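PDB 6HP2: putative polyketide synthase from Brevibacillus brevis, which acts, through the O-methyltransferase domain described here, in a trans-AT polyketide synthase assembly line that probably makes the antibiotic bacillaene. Local coordinates for residues H123-T128 and D158-L163; R95-L100 and Y117-T122; A130-G135 and A148-K153; E91-V96 and Y164-G169. One frame throughout, in Å; residues are numbered along the deposited sequence.

Contact 1: H123-T128 and D158-L163; sequences HGFTIT and DAFPDL. With SAH (S-adenosyl-L-homocysteine), chain B.
Phe125 carries the tight half of this contact. Phe160 turns the edge of its ring onto one face of Phe125 in a T-shaped stack, with centroids 5.1 Å apart and planes at 68°; the closest atoms are Phe125 CE2 and Phe160 CD1, 3.6 Å apart. Two loop carbonyls lie at the edge of the Phe125 ring, near its plane, where the slightly positive ring hydrogens suit an oxygen: Asp158 O is 3.5 Å from Phe125 CE2, and Ala159 O is beside CZ. With chi1 at -88°, CG of Phe125 stands opposite its own carbonyl carbon and the ring is carried out toward the loop. Pro161 adds its CD to the ring's CE1 side. Asn185 steadies the loop by bonding to Asp158 O and Phe160 N. The setting is the Rossmann-like fold of class I methyltransferases, in which the cofactor is bound at the carboxyl ends of the parallel strands. Beyond Phe125, right before helix 129-141, Thr128 OG1 is hydrogen-bonded to ribose O2' of S-adenosylhomocysteine at 3.0 Å, while the branched side chain of Ile127 rests against the adenine, its CG2 being 3.7 Å from C4 of the ligand. Toward the start of the strand the packing thins and solvent is nearer. Pro161, itself exposed, slides past the His123 ring, CG to ND1 at 3.7 Å, and Asp162 brings only CB to CE1 of His123, at 4.1 Å. The polar ends have partners outside the two segments: His123 ND1 bonds to Tyr164 OH, and Asp162 OD2 forms a salt bridge with Lys98.

Contact 2: R95-L100 and Y117-T122; sequences RVQKVL and YPHIKT
Gln97 O is held by two donors: Lys121 N, in an almost straight hydrogen bond (3.0 Å, 174°), and a water 2.8 Å away that also donates to His119 O. One step on, Val99 N returns a bond of 3.0 Å to Lys121 O. This alternation marks a parallel ladder, pairing Lys98 with Lys121 and Val99 with Thr122. Just before the ladder, His119 is the third residue of a type I turn from Tyr117 to Ile120. Its CG takes the crowded position between backbone N and carbonyl carbon (chi1 72°), which swings the ring toward segment 95-100; NE2 then gives a weak, bent bond to Val96 O, and a second weak one to Phe93 O. Ile120 packs against segment 95-100 with both branches, CD1 on Val96 CG1 and CG2 on Val99 CG2, each pair 3.9 Å apart, as a beta-branched residue in a buried sheet layer can. On the same face Thr122 puts its methyl CG2 4.1 Å from Val99 CB and sends OG1 to Val110 O, hiding a hydroxyl with a partner. The other face carries the two long lysines, Lys98 NZ and Lys121 NZ keeping 6.3 Å apart. The whole belongs to a beta-alpha-beta crossover: helix 108-116 links the strands and lays Ile113 and Ala114 on the Ile120 and Thr122 side, while strand 164-170 flanks strand 98-101 and strand 148-152 flanks strand 121-126.

Contact 3: A130-G135 and A148-K153; sequences AQAELG and AKIFNK. With SAH (S-adenosyl-L-homocysteine), chain B.
Ile150 reaches helix 129-141 with two separate branches because of its torsions: chi1 of -69° leaves CG2 anti to the backbone N, and chi2 of 164° extends CD1 anti to CA. CG2 rests on Ala132, 3.9 Å from its CA, while CD1 lies 3.7 Å from Gly135 CA. Both helix residues are small for good reason. Ala132 offers only a methyl, and Gly135 has no side chain, so the isoleucine can lie directly against the helix backbone. Farther along the strand, Ala132 CB also meets Asn152 CB at 3.9 Å. Helix and strand belong to the beta-alpha-beta unit of strand 121-126, helix 129-141 and strand 148-152, the last being the outermost strand at this side of the Rossmann-like sheet. Over the short segments the axes approach to 7.6 Å and run nearly antiparallel, at 163°, as the returning helix of such a unit does. Asn136, one residue past Gly135, adds a polar tie from its ND2 to Ile150 O. At the cofactor end of the helix, Gln131 extends its chain to the ribose. Its OE1 accepts from O3' of S-adenosylhomocysteine at 2.7 Å and, over a longer 3.3 Å, from O2', and Thr126 OG1 is a further partner. Asn152 is also the centre of an inverse gamma turn, and the chain that leaves it brings Lys153 O to 3.4 Å from C2 of the adenine.

Contact 4: E91-V96 and Y164-G169; sequences ENFSRV and YDMIVG
Met166, with the largest surface buried here, lies on strand 164-170 of the Rossmann-like sheet and points its side chain into the loop 91-96 that leads into strand 98-101. The side chain runs extended through chi1 and chi2 and bends only at chi3 (-66°), which tips the methyl CE in among Glu91, Phe93 and Val96. A flexible, unbranched thioether suits such a place. CE touches Glu91 CB and CG, both at 3.5 Å, and the Met166 side chain crosses that of Val96 at about a right angle, CE 4.0 Å from Val96 CG2. The methyl also stands over the rim of one face of Phe93, 4.2 Å from CZ. The sulfur joins in as an oblique Met-aromatic contact, SD being 5.1 Å from the Phe93 ring centroid. Glu91 gives its aliphatic carbons to the methyl and sends OE1 to Thr195 OG1, so its carboxyl end has a polar partner in this buried setting. Phe88 of helix 70-88 and Leu197 of strand 194-203 also pack on Met166. Val96 spans Asp165 and Met166, for while CG2 meets the methyl, its CG1 lies 4.1 Å from Asp165 CB. Asp165 is where the chain turns a corner, and its carboxylate serves the neighbouring backbone: OD1 is bonded to Asn191 ND2, and OD2 accepts from both Gln97 N and Lys98 N, a pairing that leaves OD2 3.8 Å from Val96 C.

From the N terminus, 91-96 opens contact 4 and, sharing Arg95 and Val96 with it, 95-100 opens contact 2. Contact 2 closes first, through helix 108-116, and joins strands 98-101 and 121-126. Contact 1 starts at once on the same strand, and within its span contact 3 opens and closes, pinning helix 129-141 to edge strand 148-152. Contact 1 then closes with the loop before strand 164-170, and contact 4 last, so contact 3 lies within contact 1 and both within contact 4. Contacts 1 and 3 meet at S-adenosylhomocysteine and through Thr126 and Gln131; contacts 2 and 4 join across strands 98-101 and 164-170.

Contact 1: H123-T128 and D158-L163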
# COMPACT_ATOMS: atom_id res chain seq x y z
N HIS A 123 8.10 -2.34 -13.35
CA HIS A 123 8.16 -3.75 -13.03
C HIS A 123 7.25 -4.03 -11.83
O HIS A 123 7.20 -3.23 -10.90
CB HIS A 123 9.57 -4.19 -12.64
CG HIS A 123 10.52 -4.30 -13.78
ND1 HIS A 123 11.88 -4.45 -13.58
CD2 HIS A 123 10.31 -4.31 -15.12
CE1 HIS A 123 12.47 -4.56 -14.76
NE2 HIS A 123 11.54 -4.48 -15.70
N GLY A 124 6.51 -5.14 -11.89
CA GLY A 124 5.80 -5.67 -10.73
C GLY A 124 6.18 -7.09 -10.38
O GLY A 124 6.50 -7.90 -11.26
N PHE A 125 6.18 -7.39 -9.07
CA PHE A 125 6.29 -8.73 -8.54
C PHE A 125 4.95 -9.01 -7.85
O PHE A 125 4.45 -8.16 -7.09
CB PHE A 125 7.38 -8.89 -7.49
CG PHE A 125 8.75 -9.22 -8.01
CD1 PHE A 125 9.15 -8.91 -9.29
CD2 PHE A 125 9.64 -9.91 -7.18
CE1 PHE A 125 10.36 -9.23 -9.72
CE2 PHE A 125 10.89 -10.23 -7.63
CZ PHE A 125 11.24 -9.89 -8.91
N THR A 126 4.37 -10.19 -8.12
CA THR A 126 3.31 -10.71 -7.29
C THR A 126 3.49 -12.20 -7.12
O THR A 126 3.83 -12.91 -8.07
CB THR A 126 1.92 -10.44 -7.85
OG1 THR A 126 0.96 -11.04 -6.96
CG2 THR A 126 1.75 -10.94 -9.29
N ILE A 127 3.31 -12.68 -5.88
CA ILE A 127 3.53 -14.10 -5.62
C ILE A 127 2.37 -14.96 -6.06
O ILE A 127 2.50 -16.20 -6.08
CB ILE A 127 3.81 -14.31 -4.12
CG1 ILE A 127 4.49 -15.65 -3.90
CG2 ILE A 127 2.52 -14.16 -3.30
CD1 ILE A 127 5.22 -15.73 -2.61
N THR A 128 1.25 -14.36 -6.43
CA THR A 128 0.05 -15.07 -6.89
C THR A 128 0.11 -15.21 -8.41
O THR A 128 0.02 -14.22 -9.14
CB THR A 128 -1.20 -14.31 -6.45
OG1 THR A 128 -1.08 -13.94 -5.06
CG2 THR A 128 -2.46 -15.14 -6.68
N ASP A 158 13.35 -13.76 -4.31
CA ASP A 158 13.83 -13.52 -5.68
C ASP A 158 14.33 -12.09 -5.83
O ASP A 158 13.57 -11.14 -5.62
CB ASP A 158 12.71 -13.79 -6.67
CG ASP A 158 12.20 -15.24 -6.61
OD1 ASP A 158 13.01 -16.15 -6.77
OD2 ASP A 158 11.00 -15.45 -6.36
N ALA A 159 15.59 -11.93 -6.25
CA ALA A 159 16.18 -10.60 -6.35
C ALA A 159 15.43 -9.79 -7.40
O ALA A 159 15.07 -10.32 -8.45
CB ALA A 159 17.67 -10.70 -6.73
N PHE A 160 15.11 -8.55 -7.08
CA PHE A 160 14.48 -7.67 -8.06
C PHE A 160 15.47 -7.47 -9.22
O PHE A 160 16.69 -7.48 -9.01
CB PHE A 160 14.11 -6.31 -7.46
CG PHE A 160 13.20 -6.35 -6.29
CD1 PHE A 160 12.06 -7.11 -6.31
CD2 PHE A 160 13.47 -5.60 -5.16
CE1 PHE A 160 11.25 -7.10 -5.24
CE2 PHE A 160 12.65 -5.63 -4.10
CZ PHE A 160 11.52 -6.35 -4.13
N PRO A 161 14.99 -7.42 -10.47
CA PRO A 161 15.93 -7.53 -11.59
C PRO A 161 16.68 -6.27 -11.92
O PRO A 161 17.69 -6.37 -12.61
CB PRO A 161 15.03 -7.97 -12.76
CG PRO A 161 13.70 -7.45 -12.41
CD PRO A 161 13.60 -7.51 -10.91
N ASP A 162 16.27 -5.10 -11.42
CA ASP A 162 16.86 -3.85 -11.91
C ASP A 162 17.12 -2.91 -10.73
O ASP A 162 16.99 -3.27 -9.57
CB ASP A 162 15.93 -3.21 -12.95
CG ASP A 162 16.69 -2.47 -14.05
OD1 ASP A 162 17.80 -1.99 -13.80
OD2 ASP A 162 16.15 -2.37 -15.15
N LEU A 163 17.55 -1.69 -11.05
CA LEU A 163 17.70 -0.61 -10.09
C LEU A 163 16.60 0.40 -10.35
O LEU A 163 16.28 0.67 -11.51
CB LEU A 163 19.06 0.06 -10.19
CG LEU A 163 20.26 -0.60 -9.49
CD1 LEU A 163 20.16 -0.41 -7.99
CD2 LEU A 163 20.35 -2.07 -9.82
N SAH B . -0.57 -3.39 -4.14
CA SAH B . -1.77 -3.97 -4.75
CB SAH B . -2.12 -5.33 -4.14
CG SAH B . -2.13 -5.39 -2.63
SD SAH B . -2.77 -6.99 -2.05
C SAH B . -2.89 -2.99 -4.59
O SAH B . -4.01 -3.23 -5.05
OXT SAH B . -2.69 -1.93 -4.01
C5' SAH B . -1.18 -7.72 -1.56
C4' SAH B . -0.30 -8.05 -2.77
O4' SAH B . 0.99 -8.48 -2.28
C3' SAH B . -0.85 -9.29 -3.55
O3' SAH B . -0.68 -8.94 -4.94
C2' SAH B . 0.06 -10.46 -3.18
O2' SAH B . 0.22 -11.43 -4.17
C1' SAH B . 1.38 -9.70 -2.90
N9 SAH B . 2.36 -10.40 -2.07
C8 SAH B . 2.21 -10.89 -0.81
N7 SAH B . 3.36 -11.49 -0.49
C5 SAH B . 4.24 -11.33 -1.50
C6 SAH B . 5.55 -11.74 -1.71
N6 SAH B . 6.29 -12.39 -0.81
N1 SAH B . 6.18 -11.39 -2.87
C2 SAH B . 5.49 -10.73 -3.88
N3 SAH B . 4.19 -10.36 -3.67
C4 SAH B . 3.57 -10.70 -2.53

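Contact 2: R95-L100 and Y117-T122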
# COMPACT_ATOMS: atom_id res chain seq x y z
N ARG A 95 11.55 12.96 -13.21
CA ARG A 95 12.89 12.47 -12.87
C ARG A 95 12.96 10.95 -12.84
O ARG A 95 14.03 10.37 -13.03
CB ARG A 95 13.28 13.01 -11.47
CG ARG A 95 14.64 12.60 -10.99
CD ARG A 95 15.72 13.26 -11.83
NE ARG A 95 15.98 14.63 -11.40
CZ ARG A 95 16.81 15.46 -12.02
NH1 ARG A 95 17.43 15.08 -13.13
NH2 ARG A 95 17.00 16.67 -11.54
N VAL A 96 11.85 10.28 -12.56
CA VAL A 96 11.85 8.83 -12.45
C VAL A 96 12.00 8.19 -13.83
O VAL A 96 11.37 8.59 -14.81
CB VAL A 96 10.55 8.40 -11.77
CG1 VAL A 96 10.38 6.86 -11.81
CG2 VAL A 96 10.51 8.91 -10.31
N GLN A 97 12.86 7.17 -13.91
CA GLN A 97 12.94 6.33 -15.09
C GLN A 97 12.42 4.92 -14.88
O GLN A 97 11.96 4.30 -15.87
CB GLN A 97 14.38 6.24 -15.61
CG GLN A 97 15.04 7.59 -15.80
CD GLN A 97 15.03 8.00 -17.26
OE1 GLN A 97 13.97 8.17 -17.86
NE2 GLN A 97 16.21 8.16 -17.83
N LYS A 98 12.49 4.38 -13.66
CA LYS A 98 12.20 2.98 -13.38
C LYS A 98 11.50 2.87 -12.03
O LYS A 98 11.97 3.41 -11.03
CB LYS A 98 13.45 2.11 -13.36
CG LYS A 98 14.11 1.92 -14.79
CD LYS A 98 15.37 1.12 -14.69
CE LYS A 98 15.87 0.75 -16.10
NZ LYS A 98 17.23 0.16 -16.07
N VAL A 99 10.43 2.14 -12.04
CA VAL A 99 9.55 1.95 -10.89
C VAL A 99 9.38 0.46 -10.68
O VAL A 99 9.15 -0.30 -11.64
CB VAL A 99 8.17 2.63 -11.09
CG1 VAL A 99 7.24 2.25 -9.91
CG2 VAL A 99 8.36 4.18 -11.20
N LEU A 100 9.38 0.06 -9.42
CA LEU A 100 9.03 -1.31 -9.02
C LEU A 100 7.87 -1.30 -8.04
O LEU A 100 7.85 -0.52 -7.07
CB LEU A 100 10.25 -2.05 -8.40
CG LEU A 100 10.03 -3.33 -7.62
CD1 LEU A 100 9.74 -4.44 -8.62
CD2 LEU A 100 11.23 -3.68 -6.75
N TYR A 117 2.87 8.06 -17.88
CA TYR A 117 4.25 8.58 -17.98
C TYR A 117 4.97 7.67 -18.96
O TYR A 117 5.72 6.75 -18.56
CB TYR A 117 4.94 8.63 -16.61
CG TYR A 117 4.29 9.66 -15.72
CD1 TYR A 117 4.45 11.02 -15.97
CD2 TYR A 117 3.48 9.29 -14.63
CE1 TYR A 117 3.82 11.99 -15.17
CE2 TYR A 117 2.84 10.22 -13.86
CZ TYR A 117 3.01 11.55 -14.10
OH TYR A 117 2.41 12.50 -13.31
N PRO A 118 4.76 7.88 -20.27
CA PRO A 118 5.30 6.94 -21.26
C PRO A 118 6.80 6.78 -21.24
O PRO A 118 7.28 5.82 -21.85
CB PRO A 118 4.82 7.53 -22.59
CG PRO A 118 3.62 8.26 -22.26
CD PRO A 118 3.83 8.84 -20.88
N HIS A 119 7.56 7.68 -20.60
CA HIS A 119 9.01 7.49 -20.51
C HIS A 119 9.44 6.50 -19.43
O HIS A 119 10.60 6.08 -19.39
CB HIS A 119 9.70 8.85 -20.24
CG HIS A 119 9.47 9.36 -18.84
ND1 HIS A 119 8.36 10.10 -18.48
CD2 HIS A 119 10.23 9.28 -17.73
CE1 HIS A 119 8.43 10.41 -17.19
NE2 HIS A 119 9.56 9.92 -16.71
N ILE A 120 8.52 6.07 -18.54
CA ILE A 120 8.89 5.23 -17.42
C ILE A 120 8.75 3.75 -17.79
O ILE A 120 7.84 3.36 -18.50
CB ILE A 120 8.02 5.58 -16.20
CG1 ILE A 120 8.25 7.05 -15.80
CG2 ILE A 120 8.39 4.62 -15.03
CD1 ILE A 120 7.59 7.42 -14.48
N LYS A 121 9.63 2.93 -17.25
CA LYS A 121 9.51 1.47 -17.30
C LYS A 121 9.13 0.99 -15.91
O LYS A 121 9.72 1.42 -14.91
CB LYS A 121 10.83 0.82 -17.75
CG LYS A 121 11.20 1.20 -19.20
CD LYS A 121 12.48 0.53 -19.63
CE LYS A 121 12.84 0.91 -21.07
NZ LYS A 121 14.09 0.25 -21.53
N THR A 122 8.10 0.15 -15.86
CA THR A 122 7.58 -0.34 -14.60
C THR A 122 7.69 -1.86 -14.52
O THR A 122 7.43 -2.57 -15.51
CB THR A 122 6.10 0.06 -14.42
OG1 THR A 122 5.30 -0.47 -15.48
CG2 THR A 122 5.94 1.54 -14.33
O HOH W 1 12.82 4.37 -18.56

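Contact 3: A130-G135 and A148-K153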
# COMPACT_ATOMS: atom_id res chain seq x y z
N ALA A 130 -2.06 -16.32 -10.62
CA ALA A 130 -3.22 -15.83 -11.36
C ALA A 130 -3.19 -14.31 -11.51
O ALA A 130 -3.67 -13.75 -12.50
CB ALA A 130 -4.51 -16.26 -10.67
N GLN A 131 -2.69 -13.61 -10.51
CA GLN A 131 -2.63 -12.17 -10.57
C GLN A 131 -1.61 -11.75 -11.59
O GLN A 131 -1.84 -10.79 -12.33
CB GLN A 131 -2.23 -11.60 -9.20
CG GLN A 131 -3.34 -11.72 -8.18
CD GLN A 131 -2.93 -11.04 -6.83
OE1 GLN A 131 -1.77 -10.67 -6.63
NE2 GLN A 131 -3.89 -10.85 -5.96
N ALA A 132 -0.47 -12.45 -11.64
CA ALA A 132 0.56 -12.10 -12.61
C ALA A 132 0.04 -12.31 -14.02
O ALA A 132 0.22 -11.47 -14.91
CB ALA A 132 1.82 -12.95 -12.35
N GLU A 133 -0.65 -13.43 -14.22
CA GLU A 133 -1.22 -13.73 -15.53
C GLU A 133 -2.19 -12.63 -15.96
O GLU A 133 -2.13 -12.13 -17.09
CB GLU A 133 -1.90 -15.09 -15.45
CG GLU A 133 -2.55 -15.54 -16.77
CD GLU A 133 -1.54 -15.65 -17.91
OE1 GLU A 133 -1.96 -15.58 -19.08
OE2 GLU A 133 -0.33 -15.80 -17.62
N LEU A 134 -3.05 -12.18 -15.05
CA LEU A 134 -4.04 -11.17 -15.38
C LEU A 134 -3.37 -9.84 -15.68
O LEU A 134 -3.76 -9.15 -16.63
CB LEU A 134 -5.04 -11.03 -14.22
CG LEU A 134 -6.08 -9.92 -14.42
CD1 LEU A 134 -6.92 -10.14 -15.68
CD2 LEU A 134 -6.95 -9.80 -13.21
N GLY A 135 -2.40 -9.44 -14.84
CA GLY A 135 -1.71 -8.17 -15.07
C GLY A 135 -0.96 -8.12 -16.39
O GLY A 135 -1.02 -7.12 -17.11
N ALA A 148 6.23 -2.21 -19.44
CA ALA A 148 5.64 -2.71 -18.19
C ALA A 148 5.69 -4.22 -18.23
O ALA A 148 5.41 -4.80 -19.29
CB ALA A 148 4.23 -2.26 -18.01
N LYS A 149 6.10 -4.84 -17.12
CA LYS A 149 6.19 -6.29 -17.08
C LYS A 149 5.95 -6.74 -15.64
O LYS A 149 6.48 -6.14 -14.69
CB LYS A 149 7.54 -6.79 -17.56
CG LYS A 149 7.58 -8.32 -17.73
CD LYS A 149 8.94 -8.78 -18.26
CE LYS A 149 8.92 -10.27 -18.60
NZ LYS A 149 10.19 -10.72 -19.24
N ILE A 150 5.18 -7.81 -15.48
CA ILE A 150 4.90 -8.35 -14.15
C ILE A 150 5.46 -9.76 -14.03
O ILE A 150 5.32 -10.57 -14.96
CB ILE A 150 3.39 -8.34 -13.85
CG1 ILE A 150 2.95 -6.88 -13.72
CG2 ILE A 150 3.09 -9.14 -12.59
CD1 ILE A 150 1.44 -6.68 -13.82
N PHE A 151 6.08 -10.05 -12.90
CA PHE A 151 6.74 -11.34 -12.67
C PHE A 151 6.04 -12.06 -11.51
O PHE A 151 5.68 -11.45 -10.52
CB PHE A 151 8.23 -11.17 -12.29
CG PHE A 151 9.02 -10.35 -13.25
CD1 PHE A 151 9.11 -8.99 -13.08
CD2 PHE A 151 9.71 -10.94 -14.28
CE1 PHE A 151 9.85 -8.21 -13.96
CE2 PHE A 151 10.47 -10.18 -15.18
CZ PHE A 151 10.55 -8.79 -15.00
N ASN A 152 5.82 -13.37 -11.64
CA ASN A 152 5.25 -14.21 -10.58
C ASN A 152 6.42 -14.64 -9.70
O ASN A 152 7.05 -15.66 -9.93
CB ASN A 152 4.55 -15.43 -11.19
CG ASN A 152 3.92 -16.29 -10.10
OD1 ASN A 152 3.63 -15.81 -8.95
ND2 ASN A 152 3.79 -17.50 -10.36
N LYS A 153 6.79 -13.80 -8.73
CA LYS A 153 8.00 -14.02 -7.95
C LYS A 153 7.75 -13.56 -6.51
O LYS A 153 6.83 -12.78 -6.24
CB LYS A 153 9.20 -13.22 -8.49
CG LYS A 153 9.75 -13.71 -9.85
CD LYS A 153 10.19 -15.13 -9.85
CE LYS A 153 10.65 -15.58 -11.24
NZ LYS A 153 10.93 -17.04 -11.29
N SAH B . -0.57 -3.39 -4.14
CA SAH B . -1.77 -3.97 -4.75
CB SAH B . -2.12 -5.33 -4.14
CG SAH B . -2.13 -5.39 -2.63
SD SAH B . -2.77 -6.99 -2.05
C SAH B . -2.89 -2.99 -4.59
O SAH B . -4.01 -3.23 -5.05
OXT SAH B . -2.69 -1.93 -4.01
C5' SAH B . -1.18 -7.72 -1.56
C4' SAH B . -0.30 -8.05 -2.77
O4' SAH B . 0.99 -8.48 -2.28
C3' SAH B . -0.85 -9.29 -3.55
O3' SAH B . -0.68 -8.94 -4.94
C2' SAH B . 0.06 -10.46 -3.18
O2' SAH B . 0.22 -11.43 -4.17
C1' SAH B . 1.38 -9.70 -2.90
N9 SAH B . 2.36 -10.40 -2.07
C8 SAH B . 2.21 -10.89 -0.81
N7 SAH B . 3.36 -11.49 -0.49
C5 SAH B . 4.24 -11.33 -1.50
C6 SAH B . 5.55 -11.74 -1.71
N6 SAH B . 6.29 -12.39 -0.81
N1 SAH B . 6.18 -11.39 -2.87
C2 SAH B . 5.49 -10.73 -3.88
N3 SAH B . 4.19 -10.36 -3.67
C4 SAH B . 3.57 -10.70 -2.53

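Contact 4: E91-V96 and Y164-G169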
# COMPACT_ATOMS: atom_id res chain seq x y z
N GLU A 91 6.42 13.07 -5.25
CA GLU A 91 7.34 12.50 -6.21
C GLU A 91 7.33 13.32 -7.49
O GLU A 91 6.32 13.93 -7.84
CB GLU A 91 6.93 11.06 -6.50
CG GLU A 91 6.73 10.27 -5.21
CD GLU A 91 7.89 10.46 -4.20
OE1 GLU A 91 9.07 10.30 -4.62
OE2 GLU A 91 7.60 10.78 -2.99
N ASN A 92 8.48 13.39 -8.12
CA ASN A 92 8.65 14.04 -9.43
C ASN A 92 8.78 12.92 -10.46
O ASN A 92 9.85 12.28 -10.57
CB ASN A 92 9.89 14.94 -9.44
CG ASN A 92 10.10 15.59 -10.77
OD1 ASN A 92 9.53 15.17 -11.73
ND2 ASN A 92 10.94 16.62 -10.83
N PHE A 93 7.69 12.65 -11.19
CA PHE A 93 7.72 11.53 -12.12
C PHE A 93 8.53 11.87 -13.37
O PHE A 93 8.91 10.96 -14.12
CB PHE A 93 6.31 11.11 -12.51
CG PHE A 93 5.63 10.32 -11.49
CD1 PHE A 93 5.01 10.93 -10.41
CD2 PHE A 93 5.54 8.94 -11.60
CE1 PHE A 93 4.35 10.21 -9.45
CE2 PHE A 93 4.87 8.22 -10.62
CZ PHE A 93 4.28 8.85 -9.55
N SER A 94 8.81 13.15 -13.59
CA SER A 94 9.69 13.50 -14.70
C SER A 94 11.11 13.01 -14.46
O SER A 94 11.82 12.67 -15.41
CB SER A 94 9.66 15.01 -14.95
OG SER A 94 10.60 15.39 -15.92
N ARG A 95 11.55 12.96 -13.21
CA ARG A 95 12.89 12.47 -12.87
C ARG A 95 12.96 10.95 -12.84
O ARG A 95 14.03 10.37 -13.03
CB ARG A 95 13.28 13.01 -11.47
CG ARG A 95 14.64 12.60 -10.99
CD ARG A 95 15.72 13.26 -11.83
NE ARG A 95 15.98 14.63 -11.40
CZ ARG A 95 16.81 15.46 -12.02
NH1 ARG A 95 17.43 15.08 -13.13
NH2 ARG A 95 17.00 16.67 -11.54
N VAL A 96 11.85 10.28 -12.56
CA VAL A 96 11.85 8.83 -12.45
C VAL A 96 12.00 8.19 -13.83
O VAL A 96 11.37 8.59 -14.81
CB VAL A 96 10.55 8.40 -11.77
CG1 VAL A 96 10.38 6.86 -11.81
CG2 VAL A 96 10.51 8.91 -10.31
N TYR A 164 15.99 0.89 -9.28
CA TYR A 164 14.76 1.67 -9.37
C TYR A 164 14.87 3.04 -8.70
O TYR A 164 15.48 3.18 -7.65
CB TYR A 164 13.55 0.92 -8.78
CG TYR A 164 13.39 -0.44 -9.42
CD1 TYR A 164 12.72 -0.57 -10.63
CD2 TYR A 164 13.97 -1.59 -8.85
CE1 TYR A 164 12.59 -1.82 -11.24
CE2 TYR A 164 13.81 -2.87 -9.48
CZ TYR A 164 13.15 -2.96 -10.65
OH TYR A 164 13.05 -4.20 -11.26
N ASP A 165 14.22 4.03 -9.29
CA ASP A 165 14.09 5.33 -8.67
C ASP A 165 12.96 5.35 -7.66
O ASP A 165 12.96 6.17 -6.74
CB ASP A 165 13.85 6.36 -9.77
CG ASP A 165 14.90 6.28 -10.84
OD1 ASP A 165 16.10 6.39 -10.48
OD2 ASP A 165 14.52 6.02 -12.04
N MET A 166 11.96 4.50 -7.83
CA MET A 166 10.84 4.44 -6.90
C MET A 166 10.45 3.00 -6.71
O MET A 166 10.33 2.25 -7.69
CB MET A 166 9.69 5.26 -7.47
CG MET A 166 8.47 5.33 -6.55
SD MET A 166 7.11 6.21 -7.40
CE MET A 166 7.82 7.82 -7.53
N ILE A 167 10.25 2.60 -5.43
CA ILE A 167 9.83 1.26 -5.10
C ILE A 167 8.56 1.38 -4.25
O ILE A 167 8.52 2.15 -3.27
CB ILE A 167 10.94 0.49 -4.36
CG1 ILE A 167 12.13 0.32 -5.24
CG2 ILE A 167 10.40 -0.88 -3.86
CD1 ILE A 167 13.33 -0.47 -4.70
N VAL A 168 7.52 0.64 -4.64
CA VAL A 168 6.19 0.85 -4.13
C VAL A 168 5.71 -0.45 -3.51
O VAL A 168 5.78 -1.51 -4.16
CB VAL A 168 5.24 1.32 -5.25
CG1 VAL A 168 3.81 1.42 -4.71
CG2 VAL A 168 5.69 2.62 -5.78
N GLY A 169 5.25 -0.38 -2.25
CA GLY A 169 4.59 -1.54 -1.63
C GLY A 169 3.32 -1.15 -0.92
O GLY A 169 3.35 -0.71 0.25